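Local structure of mitogen-activated protein kinase, putative (Map kinase-like protein) (3PG1) at residues Pro89-Phe101 and His107-Asp119. The protein probably binds ATP and phosphorylates serine or threonine residues of target proteins, as a mitogen-activated protein kinase of the parasite Leishmania major. Sequence-based numbering, arbitrary orientation.
Sequences PNILGLRDIFVHF and HKLYLVTELMRTD
Phe98 and Tyr110 meet on one face of the antiparallel hairpin 96-100/108-114, which closes the five-stranded sheet of the protein kinase N-lobe with 96-100 as an outermost strand. The two form an antiparallel hydrogen-bonded pair, Tyr110 N donating to Phe98 O at 3.0 Å while the return bond from Phe98 N is weak. From its CB, Tyr110 begins over the face of the Phe98 ring, a CH-pi contact with CB 3.7 Å from the centroid. Its CG follows, 3.5 Å from Phe98 CE2. Further out, CD2 lies against the CD2 of Phe98, while Phe98 O comes to the tyrosine ring at its edge; the hydroxyl at the far end binds Glu16. Phe98 turns its ring across its neighbour because CG sits between the backbone N and carbonyl carbon (chi1 40°). The planes, at 16°, are nearly parallel yet slid apart and barely overlap. Phe98 CE1 reaches on to Val112 CG2.

On the other face, Leu109 CD1 touches Val99 CG1 at 3.6 Å and also Ile97 CG1, and Leu111 CD2 meets both Ile97 CD1 and Leu94 CD2. Ile97 and Leu111 pack on Ile80 of helix 70-85, the N-lobe helix of the kinase fold, and Leu109 on its Val76, with Phe360 of helix 346-360 also against Leu94 and Ile97.

Toward the 92-95 end the regular pairing gives way to a classic beta bulge. Val112 O accepts from both Arg95 N, at 2.8 Å, and Asp96 N, at 3.3 Å, the two donors arriving from the same face of its carbonyl plane. Beyond it a water continues the ladder, donating to Gly93 O at 2.7 Å and accepting from Glu114 N.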
ATOM      1  N   PRO A  89      -0.800 -13.471  -6.220  1.00 34.00           N
ATOM      2  CA  PRO A  89       0.230 -13.710  -5.185  1.00 35.15           C
ATOM      3  C   PRO A  89       0.910 -12.477  -4.586  1.00 34.30           C
ATOM      4  O   PRO A  89       1.433 -12.565  -3.495  1.00 33.65           O
ATOM      5  CB  PRO A  89       1.269 -14.616  -5.891  1.00 38.29           C
ATOM      6  CG  PRO A  89       0.608 -15.151  -7.097  1.00 42.26           C
ATOM      7  CD  PRO A  89      -0.480 -14.184  -7.479  1.00 36.99           C
ATOM      8  N   ASN A  90       0.964 -11.367  -5.309  1.00 31.31           N
ATOM      9  CA  ASN A  90       1.671 -10.169  -4.845  1.00 30.42           C
ATOM     10  C   ASN A  90       0.801  -9.152  -4.170  1.00 31.80           C
ATOM     11  O   ASN A  90       1.316  -8.120  -3.744  1.00 29.62           O
ATOM     12  CB  ASN A  90       2.409  -9.510  -5.997  1.00 26.68           C
ATOM     13  CG  ASN A  90       3.521 -10.357  -6.534  1.00 37.16           C
ATOM     14  OD1 ASN A  90       3.607 -10.587  -7.735  1.00 34.44           O
ATOM     15  ND2 ASN A  90       4.390 -10.838  -5.663  1.00 33.53           N
ATOM     16  N   ILE A  91      -0.507  -9.437  -4.062  1.00 29.44           N
ATOM     17  CA  ILE A  91      -1.505  -8.556  -3.454  1.00 28.56           C
ATOM     18  C   ILE A  91      -2.099  -9.281  -2.261  1.00 35.00           C
ATOM     19  O   ILE A  91      -2.634 -10.388  -2.422  1.00 32.72           O
ATOM     20  CB  ILE A  91      -2.600  -8.127  -4.478  1.00 31.15           C
ATOM     21  CG1 ILE A  91      -2.005  -7.402  -5.758  1.00 29.91           C
ATOM     22  CG2 ILE A  91      -3.707  -7.264  -3.780  1.00 31.89           C
ATOM     23  CD1 ILE A  91      -1.240  -6.156  -5.472  1.00 35.85           C
ATOM     24  N   LEU A  92      -2.016  -8.669  -1.062  1.00 34.63           N
ATOM     25  CA  LEU A  92      -2.556  -9.313   0.157  1.00 35.37           C
ATOM     26  C   LEU A  92      -4.050  -9.520  -0.009  1.00 44.18           C
ATOM     27  O   LEU A  92      -4.761  -8.599  -0.371  1.00 45.06           O
ATOM     28  CB  LEU A  92      -2.222  -8.502   1.433  1.00 35.47           C
ATOM     29  CG  LEU A  92      -2.584  -9.186   2.785  1.00 40.50           C
ATOM     30  CD1 LEU A  92      -1.639 -10.330   3.082  1.00 39.80           C
ATOM     31  CD2 LEU A  92      -2.601  -8.163   3.918  1.00 44.05           C
ATOM     32  N   GLY A  93      -4.495 -10.748   0.128  1.00 47.50           N
ATOM     33  CA  GLY A  93      -5.913 -11.035  -0.064  1.00 49.61           C
ATOM     34  C   GLY A  93      -6.675 -11.370   1.191  1.00 54.83           C
ATOM     35  O   GLY A  93      -6.086 -11.495   2.271  1.00 53.93           O
ATOM     36  N   LEU A  94      -8.001 -11.489   1.046  1.00 54.08           N
ATOM     37  CA  LEU A  94      -8.858 -11.923   2.143  1.00 57.11           C
ATOM     38  C   LEU A  94      -8.711 -13.439   2.230  1.00 57.79           C
ATOM     39  O   LEU A  94      -8.893 -14.125   1.217  1.00 56.32           O
ATOM     40  CB  LEU A  94     -10.339 -11.587   1.871  1.00 58.74           C
ATOM     41  CG  LEU A  94     -10.920 -10.307   2.441  1.00 64.76           C
ATOM     42  CD1 LEU A  94     -12.376 -10.180   2.044  1.00 66.82           C
ATOM     43  CD2 LEU A  94     -10.806 -10.255   3.956  1.00 68.17           C
ATOM     44  N   ARG A  95      -8.327 -13.947   3.408  1.00 55.64           N
ATOM     45  CA  ARG A  95      -8.238 -15.393   3.692  1.00 56.79           C
ATOM     46  C   ARG A  95      -9.626 -15.846   4.072  1.00 58.35           C
ATOM     47  O   ARG A  95     -10.005 -17.007   3.863  1.00 59.15           O
ATOM     48  CB  ARG A  95      -7.310 -15.687   4.895  1.00 61.45           C
ATOM     49  CG  ARG A  95      -5.821 -15.607   4.592  1.00 75.38           C
ATOM     50  CD  ARG A  95      -5.300 -16.810   3.844  1.00 83.65           C
ATOM     51  NE  ARG A  95      -5.104 -17.969   4.713  1.00 88.40           N
ATOM     52  CZ  ARG A  95      -4.256 -18.956   4.443  1.00101.92           C
ATOM     53  NH1 ARG A  95      -3.510 -18.918   3.346  1.00 89.47           N
ATOM     54  NH2 ARG A  95      -4.137 -19.982   5.276  1.00 90.75           N
ATOM     55  N   ASP A  96     -10.364 -14.925   4.706  1.00 52.26           N
ATOM     56  CA  ASP A  96     -11.716 -15.158   5.197  1.00 52.52           C
ATOM     57  C   ASP A  96     -12.397 -13.843   5.558  1.00 56.52           C
ATOM     58  O   ASP A  96     -11.741 -12.859   5.884  1.00 52.44           O
ATOM     59  CB  ASP A  96     -11.679 -16.084   6.422  1.00 54.25           C
ATOM     60  CG  ASP A  96     -12.952 -16.840   6.717  1.00 57.27           C
ATOM     61  OD1 ASP A  96     -13.939 -16.654   5.976  1.00 58.46           O
ATOM     62  OD2 ASP A  96     -12.963 -17.615   7.697  1.00 54.94           O
ATOM     63  N   ILE A  97     -13.730 -13.860   5.516  1.00 56.77           N
ATOM     64  CA  ILE A  97     -14.615 -12.750   5.854  1.00 56.90           C
ATOM     65  C   ILE A  97     -15.970 -13.323   6.311  1.00 62.76           C
ATOM     66  O   ILE A  97     -16.508 -14.249   5.691  1.00 61.42           O
ATOM     67  CB  ILE A  97     -14.745 -11.705   4.712  1.00 58.89           C
ATOM     68  CG1 ILE A  97     -15.612 -10.496   5.170  1.00 59.70           C
ATOM     69  CG2 ILE A  97     -15.235 -12.347   3.379  1.00 59.61           C
ATOM     70  CD1 ILE A  97     -15.646  -9.317   4.285  1.00 68.01           C
ATOM     71  N   PHE A  98     -16.483 -12.791   7.423  1.00 61.52           N
ATOM     72  CA  PHE A  98     -17.761 -13.197   8.016  1.00 63.46           C
ATOM     73  C   PHE A  98     -18.377 -12.041   8.793  1.00 72.62           C
ATOM     74  O   PHE A  98     -17.651 -11.261   9.420  1.00 72.61           O
ATOM     75  CB  PHE A  98     -17.674 -14.520   8.829  1.00 65.40           C
ATOM     76  CG  PHE A  98     -16.446 -14.737   9.686  1.00 65.04           C
ATOM     77  CD1 PHE A  98     -15.250 -15.171   9.122  1.00 66.08           C
ATOM     78  CD2 PHE A  98     -16.506 -14.585  11.063  1.00 66.46           C
ATOM     79  CE1 PHE A  98     -14.113 -15.373   9.915  1.00 66.15           C
ATOM     80  CE2 PHE A  98     -15.377 -14.817  11.859  1.00 68.35           C
ATOM     81  CZ  PHE A  98     -14.184 -15.196  11.278  1.00 65.17           C
ATOM     82  N   VAL A  99     -19.708 -11.890   8.682  1.00 72.56           N
ATOM     83  CA  VAL A  99     -20.470 -10.801   9.293  1.00 73.94           C
ATOM     84  C   VAL A  99     -21.535 -11.303  10.247  1.00 80.05           C
ATOM     85  O   VAL A  99     -22.313 -12.198   9.900  1.00 81.60           O
ATOM     86  CB  VAL A  99     -21.077  -9.829   8.242  1.00 78.79           C
ATOM     87  CG1 VAL A  99     -20.034  -8.847   7.728  1.00 76.99           C
ATOM     88  CG2 VAL A  99     -21.736 -10.581   7.083  1.00 79.53           C
ATOM     89  N   HIS A 100     -21.566 -10.725  11.453  1.00 76.54           N
ATOM     90  CA  HIS A 100     -22.568 -11.062  12.458  1.00 78.05           C
ATOM     91  C   HIS A 100     -23.487  -9.859  12.606  1.00 81.52           C
ATOM     92  O   HIS A 100     -23.099  -8.855  13.204  1.00 79.98           O
ATOM     93  CB  HIS A 100     -21.924 -11.454  13.805  1.00 79.11           C
ATOM     94  CG  HIS A 100     -22.926 -11.720  14.901  1.00 85.11           C
ATOM     95  ND1 HIS A 100     -22.913 -10.995  16.088  1.00 87.39           N
ATOM     96  CD2 HIS A 100     -23.962 -12.594  14.937  1.00 88.63           C
ATOM     97  CE1 HIS A 100     -23.919 -11.464  16.807  1.00 88.76           C
ATOM     98  NE2 HIS A 100     -24.583 -12.421  16.157  1.00 90.15           N
ATOM     99  N   PHE A 101     -24.674  -9.938  12.000  1.00 79.96           N
ATOM    100  CA  PHE A 101     -25.659  -8.867  12.083  1.00 81.89           C
ATOM    101  C   PHE A 101     -26.625  -9.118  13.246  1.00 90.43           C
ATOM    102  O   PHE A 101     -27.204 -10.204  13.351  1.00 91.35           O
ATOM    103  CB  PHE A 101     -26.416  -8.702  10.755  1.00 84.30           C
ATOM    104  CG  PHE A 101     -25.591  -8.171   9.601  1.00 83.22           C
ATOM    105  CD1 PHE A 101     -24.999  -6.911   9.666  1.00 84.69           C
ATOM    106  CD2 PHE A 101     -25.452  -8.904   8.428  1.00 84.21           C
ATOM    107  CE1 PHE A 101     -24.243  -6.421   8.598  1.00 83.48           C
ATOM    108  CE2 PHE A 101     -24.714  -8.398   7.350  1.00 84.62           C
ATOM    109  CZ  PHE A 101     -24.117  -7.160   7.443  1.00 81.33           C
ATOM    110  N   HIS A 107     -23.883  -5.020  15.194  1.00 83.30           N
ATOM    111  CA  HIS A 107     -23.262  -5.652  14.025  1.00 80.40           C
ATOM    112  C   HIS A 107     -21.745  -5.723  14.143  1.00 79.44           C
ATOM    113  O   HIS A 107     -21.101  -4.725  14.496  1.00 77.02           O
ATOM    114  CB  HIS A 107     -23.681  -4.951  12.720  1.00 81.29           C
ATOM    115  CG  HIS A 107     -25.126  -4.548  12.673  1.00 87.69           C
ATOM    116  ND1 HIS A 107     -25.504  -3.216  12.657  1.00 90.76           N
ATOM    117  CD2 HIS A 107     -26.240  -5.316  12.659  1.00 91.57           C
ATOM    118  CE1 HIS A 107     -26.827  -3.219  12.630  1.00 92.94           C
ATOM    119  NE2 HIS A 107     -27.315  -4.460  12.642  1.00 93.85           N
ATOM    120  N   LYS A 108     -21.183  -6.915  13.839  1.00 74.09           N
ATOM    121  CA  LYS A 108     -19.740  -7.195  13.871  1.00 71.11           C
ATOM    122  C   LYS A 108     -19.236  -7.737  12.532  1.00 72.10           C
ATOM    123  O   LYS A 108     -19.943  -8.482  11.850  1.00 72.82           O
ATOM    124  CB  LYS A 108     -19.382  -8.176  15.006  1.00 73.80           C
ATOM    125  CG  LYS A 108     -19.401  -7.545  16.393  1.00 78.93           C
ATOM    126  CD  LYS A 108     -19.489  -8.568  17.506  1.00 80.35           C
ATOM    127  CE  LYS A 108     -19.919  -7.943  18.815  1.00 86.92           C
ATOM    128  NZ  LYS A 108     -21.267  -8.415  19.229  1.00 95.63           N
ATOM    129  N   LEU A 109     -18.001  -7.369  12.177  1.00 64.65           N
ATOM    130  CA  LEU A 109     -17.331  -7.812  10.957  1.00 62.01           C
ATOM    131  C   LEU A 109     -15.946  -8.338  11.307  1.00 62.09           C
ATOM    132  O   LEU A 109     -15.209  -7.726  12.090  1.00 61.34           O
ATOM    133  CB  LEU A 109     -17.300  -6.700   9.884  1.00 61.30           C
ATOM    134  CG  LEU A 109     -16.280  -6.795   8.722  1.00 65.64           C
ATOM    135  CD1 LEU A 109     -16.580  -7.955   7.783  1.00 66.27           C
ATOM    136  CD2 LEU A 109     -16.261  -5.528   7.926  1.00 68.27           C
ATOM    137  N   TYR A 110     -15.624  -9.508  10.759  1.00 56.01           N
ATOM    138  CA  TYR A 110     -14.357 -10.180  11.007  1.00 53.65           C
ATOM    139  C   TYR A 110     -13.617 -10.335   9.714  1.00 56.37           C
ATOM    140  O   TYR A 110     -14.182 -10.756   8.694  1.00 54.21           O
ATOM    141  CB  TYR A 110     -14.564 -11.537  11.692  1.00 54.08           C
ATOM    142  CG  TYR A 110     -15.421 -11.463  12.936  1.00 54.39           C
ATOM    143  CD1 TYR A 110     -14.847 -11.353  14.199  1.00 56.38           C
ATOM    144  CD2 TYR A 110     -16.811 -11.487  12.851  1.00 56.25           C
ATOM    145  CE1 TYR A 110     -15.633 -11.280  15.350  1.00 57.51           C
ATOM    146  CE2 TYR A 110     -17.608 -11.376  13.990  1.00 58.75           C
ATOM    147  CZ  TYR A 110     -17.015 -11.289  15.240  1.00 65.18           C
ATOM    148  OH  TYR A 110     -17.803 -11.172  16.361  1.00 63.86           O
ATOM    149  N   LEU A 111     -12.343  -9.964   9.764  1.00 53.79           N
ATOM    150  CA  LEU A 111     -11.456  -9.981   8.626  1.00 52.50           C
ATOM    151  C   LEU A 111     -10.228 -10.775   8.918  1.00 54.15           C
ATOM    152  O   LEU A 111      -9.508 -10.508   9.882  1.00 54.06           O
ATOM    153  CB  LEU A 111     -11.098  -8.544   8.253  1.00 52.71           C
ATOM    154  CG  LEU A 111     -12.291  -7.714   7.828  1.00 59.72           C
ATOM    155  CD1 LEU A 111     -11.969  -6.232   7.882  1.00 60.35           C
ATOM    156  CD2 LEU A 111     -12.811  -8.178   6.466  1.00 62.05           C
ATOM    157  N   VAL A 112      -9.997 -11.770   8.086  1.00 49.85           N
ATOM    158  CA  VAL A 112      -8.865 -12.663   8.246  1.00 50.24           C
ATOM    159  C   VAL A 112      -7.905 -12.535   7.056  1.00 55.35           C
ATOM    160  O   VAL A 112      -8.317 -12.645   5.881  1.00 52.43           O
ATOM    161  CB  VAL A 112      -9.320 -14.125   8.473  1.00 54.54           C
ATOM    162  CG1 VAL A 112      -8.164 -14.985   8.962  1.00 55.41           C
ATOM    163  CG2 VAL A 112     -10.496 -14.203   9.449  1.00 55.30           C
ATOM    164  N   THR A 113      -6.626 -12.285   7.377  1.00 52.51           N
ATOM    165  CA  THR A 113      -5.548 -12.199   6.382  1.00 52.34           C
ATOM    166  C   THR A 113      -4.386 -13.029   6.911  1.00 57.59           C
ATOM    167  O   THR A 113      -4.318 -13.263   8.115  1.00 59.79           O
ATOM    168  CB  THR A 113      -5.173 -10.729   6.072  1.00 60.23           C
ATOM    169  OG1 THR A 113      -4.832 -10.035   7.277  1.00 60.82           O
ATOM    170  CG2 THR A 113      -6.281  -9.975   5.326  1.00 58.29           C
ATOM    171  N   GLU A 114      -3.507 -13.510   6.030  1.00 53.90           N
ATOM    172  CA  GLU A 114      -2.345 -14.293   6.427  1.00 55.10           C
ATOM    173  C   GLU A 114      -1.409 -13.367   7.202  1.00 59.97           C
ATOM    174  O   GLU A 114      -1.151 -12.257   6.752  1.00 60.40           O
ATOM    175  CB  GLU A 114      -1.628 -14.881   5.186  1.00 55.51           C
ATOM    176  CG  GLU A 114      -0.596 -15.952   5.536  1.00 63.71           C
ATOM    177  CD  GLU A 114       0.386 -16.353   4.449  1.00 81.35           C
ATOM    178  OE1 GLU A 114       1.526 -16.737   4.799  1.00 72.58           O
ATOM    179  OE2 GLU A 114       0.029 -16.285   3.250  1.00 72.69           O
ATOM    180  N   LEU A 115      -0.910 -13.805   8.357  1.00 58.08           N
ATOM    181  CA  LEU A 115       0.027 -12.978   9.114  1.00 58.36           C
ATOM    182  C   LEU A 115       1.413 -13.218   8.505  1.00 59.05           C
ATOM    183  O   LEU A 115       1.908 -14.352   8.513  1.00 58.82           O
ATOM    184  CB  LEU A 115       0.000 -13.353  10.601  1.00 61.38           C
ATOM    185  CG  LEU A 115       0.760 -12.434  11.563  1.00 68.09           C
ATOM    186  CD1 LEU A 115      -0.041 -11.167  11.873  1.00 67.23           C
ATOM    187  CD2 LEU A 115       1.044 -13.157  12.857  1.00 72.87           C
ATOM    188  N   MET A 116       1.993 -12.171   7.903  1.00 51.32           N
ATOM    189  CA  MET A 116       3.297 -12.282   7.266  1.00 50.77           C
ATOM    190  C   MET A 116       4.452 -12.260   8.270  1.00 55.39           C
ATOM    191  O   MET A 116       4.303 -11.710   9.369  1.00 58.36           O
ATOM    192  CB  MET A 116       3.454 -11.218   6.173  1.00 50.84           C
ATOM    193  CG  MET A 116       2.411 -11.347   5.088  1.00 52.35           C
ATOM    194  SD  MET A 116       2.539 -12.936   4.246  1.00 56.19           S
ATOM    195  CE  MET A 116       1.061 -12.935   3.381  1.00 50.90           C
ATOM    196  N   ARG A 117       5.585 -12.884   7.909  1.00 61.89           N
ATOM    197  CA  ARG A 117       6.765 -12.959   8.779  1.00 61.15           C
ATOM    198  C   ARG A 117       7.282 -11.572   9.165  1.00 57.98           C
ATOM    199  O   ARG A 117       7.470 -11.296  10.340  1.00 55.93           O
ATOM    200  CB  ARG A 117       7.879 -13.781   8.097  1.00 62.72           C
ATOM    201  CG  ARG A 117       9.091 -14.053   8.996  1.00 74.61           C
ATOM    202  CD  ARG A 117      10.201 -14.820   8.291  1.00 84.30           C
ATOM    203  NE  ARG A 117      10.649 -14.182   7.046  1.00 89.27           N
ATOM    204  CZ  ARG A 117      11.594 -13.249   6.967  1.00 95.80           C
ATOM    205  NH1 ARG A 117      12.199 -12.806   8.065  1.00 83.12           N
ATOM    206  NH2 ARG A 117      11.936 -12.744   5.789  1.00 74.93           N
ATOM    207  N   THR A 118       7.466 -10.681   8.172  1.00 50.82           N
ATOM    208  CA  THR A 118       8.018  -9.354   8.406  1.00 48.51           C
ATOM    209  C   THR A 118       7.616  -8.413   7.271  1.00 47.31           C
ATOM    210  O   THR A 118       6.783  -8.757   6.432  1.00 44.98           O
ATOM    211  CB  THR A 118       9.570  -9.473   8.600  1.00 53.48           C
ATOM    212  OG1 THR A 118      10.085  -8.244   9.084  1.00 55.89           O
ATOM    213  CG2 THR A 118      10.326  -9.895   7.323  1.00 44.68           C
ATOM    214  N   ASP A 119       8.180  -7.218   7.278  1.00 42.07           N
ATOM    215  CA  ASP A 119       7.987  -6.246   6.216  1.00 38.75           C
ATOM    216  C   ASP A 119       9.363  -5.783   5.748  1.00 41.08           C
ATOM    217  O   ASP A 119      10.369  -6.098   6.389  1.00 41.08           O
ATOM    218  CB  ASP A 119       7.057  -5.091   6.638  1.00 39.38           C
ATOM    219  CG  ASP A 119       7.501  -4.329   7.865  1.00 50.97           C
ATOM    220  OD1 ASP A 119       6.768  -4.348   8.864  1.00 58.52           O
ATOM    221  OD2 ASP A 119       8.546  -3.668   7.806  1.00 52.32           O
TER
HETATM  222  O   HOH W   1      -4.178 -13.215   3.092  1.00 57.61           O